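Enoyl-CoA hydratase/isomerase (Shewanella pealeana, PDB 4KPK) probably acts as an enoyl-CoA hydratase or isomerase of the crotonase-like family, assembled as a trimer. Local coordinates at residues A[115-118]-A[119-123]; A[160-163]-A[164-167]; A[194-197]-A[198-202]; A[205-208]-A[209-213]. One frame throughout, in Å; residues are numbered along the deposited sequence.

Interaction 1 of 4, residues A[115-118]-A[119-123]; sequences QNLA and DANEL
Leu-117 and Asn-121 sit one turn apart on helix 113-132, and their side chains meet on the face that a second subunit covers. Leu-117 CG lies 4.1 Å from Asn-121 ND2. Leu-117 holds its CG anti to the backbone N (chi1 -169°), beside its own carbonyl carbon, which brings the branch point near the amide. The backbone beneath is regular. The amide N of Asn-121 gives a hydrogen bond of 2.8 Å to Leu-117 O, and that of Ala-120 gives one of 3.0 Å to Asn-116 O. Asp-119 N bonds to Gln-115 O in the same way.

The tight side is the one facing the second subunit. Asn-116 and Ala-120 are buried, between that subunit and residues of their own chain such as Gln-108 and Val-180. Ile-268 of the second subunit packs on Ala-120, and its Ala-269 on Leu-117. Asn-121 OD1 is hydrogen-bonded to Ser-265 OG of the second subunit, which ties down the end of the amide.

The other side is looser and wet. Ala-118 and Glu-122 are exposed. The oxygen of Ala-118 takes the amide N-H of Glu-122 at 3.0 Å. It also accepts from a water, 3.0 Å away, that donates to Glu-122 OE2 at 3.0 Å as well. The Glu-122 chain bends at chi2 (-53°), which turns its carboxylate back toward this water.

The chemistry is therefore divided. Toward the second subunit the helix presents Leu-117 and Ala-120 with the amides of Asn-116 and Asn-121, the latter hydrogen-bonded across the interface. Toward solvent the carboxylate of Glu-122 is linked to the backbone through a water.

Interaction 2 of 4, residues A[160-163]-A[164-167]; sequences IANE and RASF
A type I beta turn from Asn-162 to Ala-165 follows strand 158-161 and is closed by a hydrogen bond of 3.2 Å from Ala-165 N to Asn-162 O. The donor stands above the carbonyl plane of Asn-162, 61° out of it.

Two methyl groups pack across the turn. Ala-161 CB meets Ala-165 CB at 3.6 Å, and Ala-165 CB also rests 3.4 Å from Asn-162 O. Asn-162 folds its side chain over the turn. Its chi1 of 69° sets CG between the backbone N and the carbonyl carbon, and Asn-162 OD1 comes to 3.1 Å from Ala-165 N, at an angle too poor for a hydrogen bond. The bond of OD1 is made with Gly-143 N. A water bridges the backbone, on the side of helix 206-212: it donates to Glu-163 O at 2.6 Å and to Ala-165 O at 2.7 Å. The side chains of Glu-163 and Arg-164 are exposed.

Strand 158-161 lies between strands 137-141 and 217-218 in the main sheet, with Ile-160 packed on helix 222-235. The turn leads the chain from this sheet toward strand 167-168, which pairs with strand 203-204. Phe-167 meets the ring of Phe-204 there.

Interaction 3 of 4, residues A[194-197]-A[198-202]; sequences ARRY and MLTAE
The C-terminal end of helix 191-200 is closed by an ST turn at Thr-200 and by a salt bridge from Arg-196 to Glu-202. Thr-200 OG1 accepts the backbone N-H of Glu-202 at 3.2 Å and donates to Glu-202 OE2 at 2.5 Å. Ala-201 leaves the helix with positive phi (56°).

Arg-196 reaches Glu-202 with an extended chain, its CG anti to the backbone N (chi1 170°). It grips the carboxylate side-on with two nitrogens: NE bonds to OE2 of Glu-202 at 3.0 Å, and NH2 to OE1 at 2.7 Å. Glu-202 OE2 lies in the guanidinium plane at its edge, but the two planes are 63° apart and Arg-196 meets both oxygens from above the carboxylate. Thr-200 meets OE2 on its anti side, near the carboxylate plane. With the two arginine bonds this should fix the rotation of the carboxylate.

Tyr-197 CD2 is 3.4 Å from Glu-202 CG. Arg-196 CD lies over one face of the tyrosine ring, near the rim, and the tyrosine OH stands over one face of the guanidinium. One turn back along the helix, selenomethionine Met-198 gives its backbone N-H to Ala-194 O.

Arg-195 forms salt bridges with Asp-157 and Asp-131 of the second subunit, and Asn-236 of that subunit bonds to the carbonyls of Leu-199 and Thr-200. This is a helix C-terminus ended by an ST turn at a subunit interface.

Interaction 4 of 4, residues A[205-208]-A[209-213]; sequences DAQK and ALELQ
Lys-208 lays its aliphatic chain over Leu-212, one turn on, with Lys-208 CD 3.7 Å from Leu-212 CD1. Bends at chi2 and chi3 curl the chain over the leucine. Its ammonium group also approaches Glu-211, but NZ stays 4.0 Å from Glu-211 OE1, a long salt bridge.

Gln-207 holds the other oxygen of Glu-211. Its NE2 donates to OE2 of Glu-211 at 2.7 Å in a nearly straight bond (169°). The carboxylate oxygen lies in the amide plane of Gln-207, yet the donor comes from above the carboxylate plane. The two flat groups are turned 51° apart.

These residues belong to the short helix 206-212, which is capped at both ends. Asp-205 is its N-cap, and its OD1 accepts from Lys-208 N at 3.1 Å. At the other end Gln-213 takes positive phi in a Schellman motif, with its N bonded to Leu-210 O at 3.0 Å.

Ala-209 lies on the buried side. Its N-H bonds to Asp-205 O, and its CB touches Ala-206 O at 3.2 Å. Ile-215 packs against this methyl group.

Overall arrangement
Interaction 4 touches both interaction 2 and interaction 3, which do not touch each other (nearest atoms about 4 Å apart). Interactions 2 and 4 have centres about 9 Å apart: Phe-167 CE2 is 3.7 Å from Ala-209 CB, and Ala-206 CB packs on the turn carbonyls. Interactions 3 and 4 are about 14 Å apart between centres. Tyr-197 OH reaches Lys-208 CD at 3.3 Å. Tyr-197 also meets the ring of Phe-204. Interaction 1 stands apart, with its centre about 24 Å from that of interaction 3, but both contact the second subunit. Interaction 4 touches the third subunit through Gln-213, which packs on Arg-192 of that chain.

Interaction 1 of 4, residues A[115-118]-A[119-123]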
# COMPACT_ATOMS: atom_id res chain seq x y z
N GLN A 115 -12.29 27.65 17.98
CA GLN A 115 -12.82 26.66 18.91
C GLN A 115 -12.84 25.30 18.24
O GLN A 115 -12.54 24.27 18.88
CB GLN A 115 -14.21 27.06 19.35
CG GLN A 115 -14.23 28.30 20.23
CD GLN A 115 -15.67 28.76 20.45
OE1 GLN A 115 -16.42 28.88 19.50
NE2 GLN A 115 -16.05 28.98 21.70
N ASN A 116 -13.21 25.31 16.97
CA ASN A 116 -13.21 24.09 16.16
C ASN A 116 -11.83 23.50 16.03
O ASN A 116 -11.68 22.31 16.07
CB ASN A 116 -13.75 24.38 14.76
CG ASN A 116 -15.26 24.24 14.67
OD1 ASN A 116 -15.93 25.07 14.05
ND2 ASN A 116 -15.79 23.19 15.25
N LEU A 117 -10.83 24.36 15.88
CA LEU A 117 -9.47 23.94 15.71
C LEU A 117 -8.94 23.25 16.95
O LEU A 117 -8.29 22.18 16.85
CB LEU A 117 -8.60 25.13 15.31
CG LEU A 117 -7.17 24.82 14.86
CD1 LEU A 117 -7.13 24.28 13.43
CD2 LEU A 117 -6.30 26.09 14.95
N ALA A 118 -9.20 23.85 18.12
CA ALA A 118 -8.89 23.25 19.39
C ALA A 118 -9.55 21.86 19.53
O ALA A 118 -8.91 20.94 19.94
CB ALA A 118 -9.36 24.17 20.53
N ASP A 119 -10.85 21.74 19.21
CA ASP A 119 -11.53 20.39 19.26
C ASP A 119 -10.76 19.40 18.43
O ASP A 119 -10.31 18.39 18.91
CB ASP A 119 -12.93 20.45 18.65
CG ASP A 119 -13.96 20.38 19.66
OD1 ASP A 119 -14.02 21.33 20.46
OD2 ASP A 119 -14.69 19.34 19.68
N ALA A 120 -10.55 19.77 17.17
CA ALA A 120 -9.89 18.89 16.23
C ALA A 120 -8.52 18.51 16.73
O ALA A 120 -8.16 17.29 16.58
CB ALA A 120 -9.85 19.50 14.82
N ASN A 121 -7.78 19.46 17.38
CA ASN A 121 -6.46 19.18 17.83
C ASN A 121 -6.47 18.22 18.96
O ASN A 121 -5.57 17.43 19.06
CB ASN A 121 -5.64 20.40 18.28
CG ASN A 121 -5.12 21.25 17.13
OD1 ASN A 121 -4.81 20.76 16.04
ND2 ASN A 121 -4.97 22.54 17.39
N GLU A 122 -7.48 18.26 19.81
CA GLU A 122 -7.58 17.24 20.85
C GLU A 122 -7.87 15.83 20.29
O GLU A 122 -7.31 14.87 20.78
CB GLU A 122 -8.65 17.61 21.90
CG GLU A 122 -8.18 18.83 22.69
CD GLU A 122 -6.77 18.63 23.28
OE1 GLU A 122 -6.67 17.99 24.36
OE2 GLU A 122 -5.76 19.09 22.65
N LEU A 123 -8.74 15.74 19.29
CA LEU A 123 -9.02 14.46 18.64
C LEU A 123 -7.74 14.03 17.95
O LEU A 123 -7.38 12.83 17.98
CB LEU A 123 -10.15 14.59 17.63
CG LEU A 123 -10.56 13.21 17.10
CD1 LEU A 123 -10.84 12.21 18.19
CD2 LEU A 123 -11.71 13.31 16.09
O HOH W 1 -6.75 21.74 21.81

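Interaction 2 of 4, residues A[160-163]-A[164-167]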
# COMPACT_ATOMS: atom_id res chain seq x y z
N ILE A 160 -9.68 -6.91 15.67
CA ILE A 160 -10.55 -8.08 15.45
C ILE A 160 -11.96 -7.58 15.59
O ILE A 160 -12.24 -6.78 16.49
CB ILE A 160 -10.28 -9.13 16.53
CG1 ILE A 160 -8.78 -9.34 16.60
CG2 ILE A 160 -10.98 -10.46 16.20
CD1 ILE A 160 -8.33 -10.10 17.80
N ALA A 161 -12.80 -7.92 14.64
CA ALA A 161 -14.21 -7.51 14.69
C ALA A 161 -15.14 -8.77 14.63
O ALA A 161 -14.67 -9.81 14.22
CB ALA A 161 -14.54 -6.58 13.57
N ASN A 162 -16.41 -8.64 15.08
CA ASN A 162 -17.42 -9.72 14.91
C ASN A 162 -18.04 -9.61 13.54
O ASN A 162 -17.69 -8.70 12.78
CB ASN A 162 -18.48 -9.74 16.03
CG ASN A 162 -19.43 -8.55 16.01
OD1 ASN A 162 -19.41 -7.68 15.13
ND2 ASN A 162 -20.28 -8.51 17.01
N GLU A 163 -18.92 -10.56 13.20
CA GLU A 163 -19.43 -10.68 11.84
C GLU A 163 -20.41 -9.57 11.45
O GLU A 163 -20.51 -9.21 10.27
CB GLU A 163 -20.08 -12.07 11.64
CG GLU A 163 -19.10 -13.12 11.12
CD GLU A 163 -19.56 -14.54 11.40
OE1 GLU A 163 -20.66 -14.91 10.96
OE2 GLU A 163 -18.80 -15.31 12.04
N ARG A 164 -21.10 -9.03 12.45
CA ARG A 164 -22.03 -7.89 12.25
C ARG A 164 -21.33 -6.53 12.19
O ARG A 164 -22.03 -5.51 11.99
CB ARG A 164 -23.03 -7.79 13.40
CG ARG A 164 -24.25 -8.68 13.27
CD ARG A 164 -25.14 -8.51 14.50
NE ARG A 164 -26.37 -9.31 14.41
CZ ARG A 164 -27.42 -9.01 13.64
NH1 ARG A 164 -27.40 -7.93 12.85
NH2 ARG A 164 -28.50 -9.79 13.65
N ALA A 165 -19.99 -6.48 12.38
CA ALA A 165 -19.29 -5.15 12.40
C ALA A 165 -19.55 -4.29 11.19
O ALA A 165 -19.63 -4.75 10.06
CB ALA A 165 -17.81 -5.31 12.58
N SER A 166 -19.70 -3.01 11.43
CA SER A 166 -20.21 -2.11 10.44
C SER A 166 -19.28 -0.91 10.37
O SER A 166 -18.85 -0.42 11.43
CB SER A 166 -21.58 -1.63 10.90
OG SER A 166 -22.49 -1.73 9.88
N PHE A 167 -18.99 -0.41 9.15
CA PHE A 167 -18.09 0.75 8.98
C PHE A 167 -18.63 1.70 7.92
O PHE A 167 -19.32 1.28 6.99
CB PHE A 167 -16.66 0.30 8.60
CG PHE A 167 -16.15 -0.77 9.48
CD1 PHE A 167 -15.46 -0.48 10.63
CD2 PHE A 167 -16.44 -2.11 9.18
CE1 PHE A 167 -15.04 -1.51 11.46
CE2 PHE A 167 -16.02 -3.11 9.97
CZ PHE A 167 -15.34 -2.83 11.14
O HOH W 2 -20.63 -6.98 8.85

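Interaction 3 of 4, residues A[194-197]-A[198-202]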
# COMPACT_ATOMS: atom_id res chain seq x y z
N ALA A 194 -9.55 4.40 -0.07
CA ALA A 194 -9.98 5.64 0.62
C ALA A 194 -10.69 6.58 -0.30
O ALA A 194 -11.65 7.24 0.08
CB ALA A 194 -8.78 6.33 1.29
N ARG A 195 -10.19 6.70 -1.50
CA ARG A 195 -10.78 7.59 -2.45
C ARG A 195 -12.18 7.11 -2.83
O ARG A 195 -13.01 7.91 -3.19
CB ARG A 195 -9.89 7.71 -3.68
CG ARG A 195 -8.91 8.88 -3.53
CD ARG A 195 -7.88 9.01 -4.59
NE ARG A 195 -8.44 9.56 -5.81
CZ ARG A 195 -7.71 10.13 -6.76
NH1 ARG A 195 -6.40 10.30 -6.61
NH2 ARG A 195 -8.29 10.57 -7.85
N ARG A 196 -12.45 5.80 -2.75
CA ARG A 196 -13.84 5.35 -2.97
C ARG A 196 -14.68 5.67 -1.73
O ARG A 196 -15.60 6.52 -1.76
CB ARG A 196 -13.86 3.90 -3.29
CG ARG A 196 -15.27 3.31 -3.28
CD ARG A 196 -15.25 1.79 -3.27
NE ARG A 196 -16.63 1.28 -3.11
CZ ARG A 196 -16.98 -0.00 -3.25
NH1 ARG A 196 -16.07 -0.90 -3.57
NH2 ARG A 196 -18.24 -0.38 -3.10
N TYR A 197 -14.33 5.06 -0.63
CA TYR A 197 -15.19 5.08 0.54
C TYR A 197 -15.37 6.44 1.18
O TYR A 197 -16.47 6.73 1.67
CB TYR A 197 -14.71 4.05 1.54
CG TYR A 197 -15.02 2.66 1.11
CD1 TYR A 197 -14.05 1.87 0.55
CD2 TYR A 197 -16.33 2.13 1.22
CE1 TYR A 197 -14.33 0.56 0.13
CE2 TYR A 197 -16.62 0.80 0.78
CZ TYR A 197 -15.60 0.05 0.23
OH TYR A 197 -15.77 -1.21 -0.24
N MSE A 198 -14.32 7.27 1.18
CA MSE A 198 -14.47 8.67 1.65
C MSE A 198 -15.31 9.54 0.77
O MSE A 198 -15.90 10.48 1.28
CB MSE A 198 -13.15 9.36 1.93
CG MSE A 198 -12.47 8.72 3.12
SE MSE A 198 -10.70 9.59 3.47
CE MSE A 198 -11.14 11.48 3.56
N LEU A 199 -15.38 9.25 -0.53
CA LEU A 199 -16.24 9.98 -1.41
C LEU A 199 -17.67 9.46 -1.47
O LEU A 199 -18.61 10.28 -1.59
CB LEU A 199 -15.67 10.01 -2.81
CG LEU A 199 -14.42 10.89 -3.02
CD1 LEU A 199 -13.96 10.72 -4.46
CD2 LEU A 199 -14.68 12.35 -2.65
N THR A 200 -17.87 8.13 -1.39
CA THR A 200 -19.26 7.59 -1.45
C THR A 200 -20.00 7.70 -0.15
O THR A 200 -21.23 7.83 -0.14
CB THR A 200 -19.29 6.09 -1.87
OG1 THR A 200 -18.49 5.30 -0.98
CG2 THR A 200 -18.73 6.00 -3.26
N ALA A 201 -19.24 7.67 0.94
CA ALA A 201 -19.74 7.50 2.29
C ALA A 201 -20.63 6.19 2.47
O ALA A 201 -21.55 6.13 3.30
CB ALA A 201 -20.49 8.75 2.72
N GLU A 202 -20.34 5.18 1.68
CA GLU A 202 -21.08 3.95 1.81
C GLU A 202 -20.67 3.16 3.03
O GLU A 202 -19.54 3.27 3.55
CB GLU A 202 -20.96 3.11 0.54
CG GLU A 202 -19.58 2.56 0.29
CD GLU A 202 -19.39 2.17 -1.17
OE1 GLU A 202 -19.90 1.07 -1.59
OE2 GLU A 202 -18.73 2.96 -1.88
O HOH W 3 -17.51 4.93 3.80

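Interaction 4 of 4, residues A[205-208]-A[209-213]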
# COMPACT_ATOMS: atom_id res chain seq x y z
N ASP A 205 -18.89 -3.83 5.30
CA ASP A 205 -19.06 -4.88 6.28
C ASP A 205 -17.73 -5.47 6.74
O ASP A 205 -16.68 -5.00 6.37
CB ASP A 205 -20.09 -5.98 5.81
CG ASP A 205 -19.61 -6.87 4.66
OD1 ASP A 205 -18.40 -6.95 4.36
OD2 ASP A 205 -20.47 -7.51 4.05
N ALA A 206 -17.82 -6.47 7.61
CA ALA A 206 -16.70 -7.04 8.26
C ALA A 206 -15.76 -7.66 7.25
O ALA A 206 -14.55 -7.55 7.36
CB ALA A 206 -17.20 -8.13 9.23
N GLN A 207 -16.33 -8.36 6.27
CA GLN A 207 -15.51 -9.11 5.35
C GLN A 207 -14.71 -8.14 4.49
O GLN A 207 -13.56 -8.36 4.20
CB GLN A 207 -16.41 -9.96 4.46
CG GLN A 207 -15.67 -10.68 3.37
CD GLN A 207 -14.55 -11.56 3.89
OE1 GLN A 207 -14.70 -12.25 4.92
NE2 GLN A 207 -13.40 -11.55 3.19
N LYS A 208 -15.35 -7.10 4.02
CA LYS A 208 -14.66 -6.06 3.24
C LYS A 208 -13.53 -5.38 4.06
O LYS A 208 -12.45 -5.12 3.55
CB LYS A 208 -15.71 -5.03 2.80
CG LYS A 208 -15.21 -3.73 2.18
CD LYS A 208 -14.32 -3.97 0.98
CE LYS A 208 -15.04 -4.65 -0.13
NZ LYS A 208 -14.15 -4.54 -1.32
N ALA A 209 -13.82 -5.11 5.33
CA ALA A 209 -12.87 -4.62 6.31
C ALA A 209 -11.62 -5.47 6.40
O ALA A 209 -10.47 -4.97 6.47
CB ALA A 209 -13.54 -4.56 7.70
N LEU A 210 -11.87 -6.77 6.44
CA LEU A 210 -10.80 -7.73 6.51
C LEU A 210 -9.95 -7.64 5.23
O LEU A 210 -8.72 -7.59 5.34
CB LEU A 210 -11.37 -9.16 6.75
CG LEU A 210 -10.37 -10.33 6.82
CD1 LEU A 210 -9.45 -10.13 8.01
CD2 LEU A 210 -11.05 -11.70 6.94
N GLU A 211 -10.60 -7.63 4.05
CA GLU A 211 -9.90 -7.54 2.76
C GLU A 211 -9.03 -6.29 2.62
O GLU A 211 -7.94 -6.33 2.05
CB GLU A 211 -10.90 -7.57 1.58
CG GLU A 211 -11.37 -8.99 1.22
CD GLU A 211 -12.82 -9.07 0.77
OE1 GLU A 211 -13.36 -8.06 0.29
OE2 GLU A 211 -13.43 -10.17 0.92
N LEU A 212 -9.59 -5.16 3.07
CA LEU A 212 -8.92 -3.88 3.06
C LEU A 212 -7.88 -3.72 4.16
O LEU A 212 -7.10 -2.73 4.19
CB LEU A 212 -9.95 -2.82 3.30
CG LEU A 212 -10.97 -2.71 2.18
CD1 LEU A 212 -11.90 -1.58 2.49
CD2 LEU A 212 -10.37 -2.54 0.81
N GLN A 213 -7.92 -4.70 5.09
CA GLN A 213 -6.98 -4.79 6.19
C GLN A 213 -7.29 -3.77 7.25
O GLN A 213 -6.47 -3.53 8.08
CB GLN A 213 -5.49 -4.66 5.77
CG GLN A 213 -4.97 -5.81 4.93
CD GLN A 213 -3.48 -5.72 4.63
OE1 GLN A 213 -2.65 -5.49 5.51
NE2 GLN A 213 -3.14 -5.93 3.37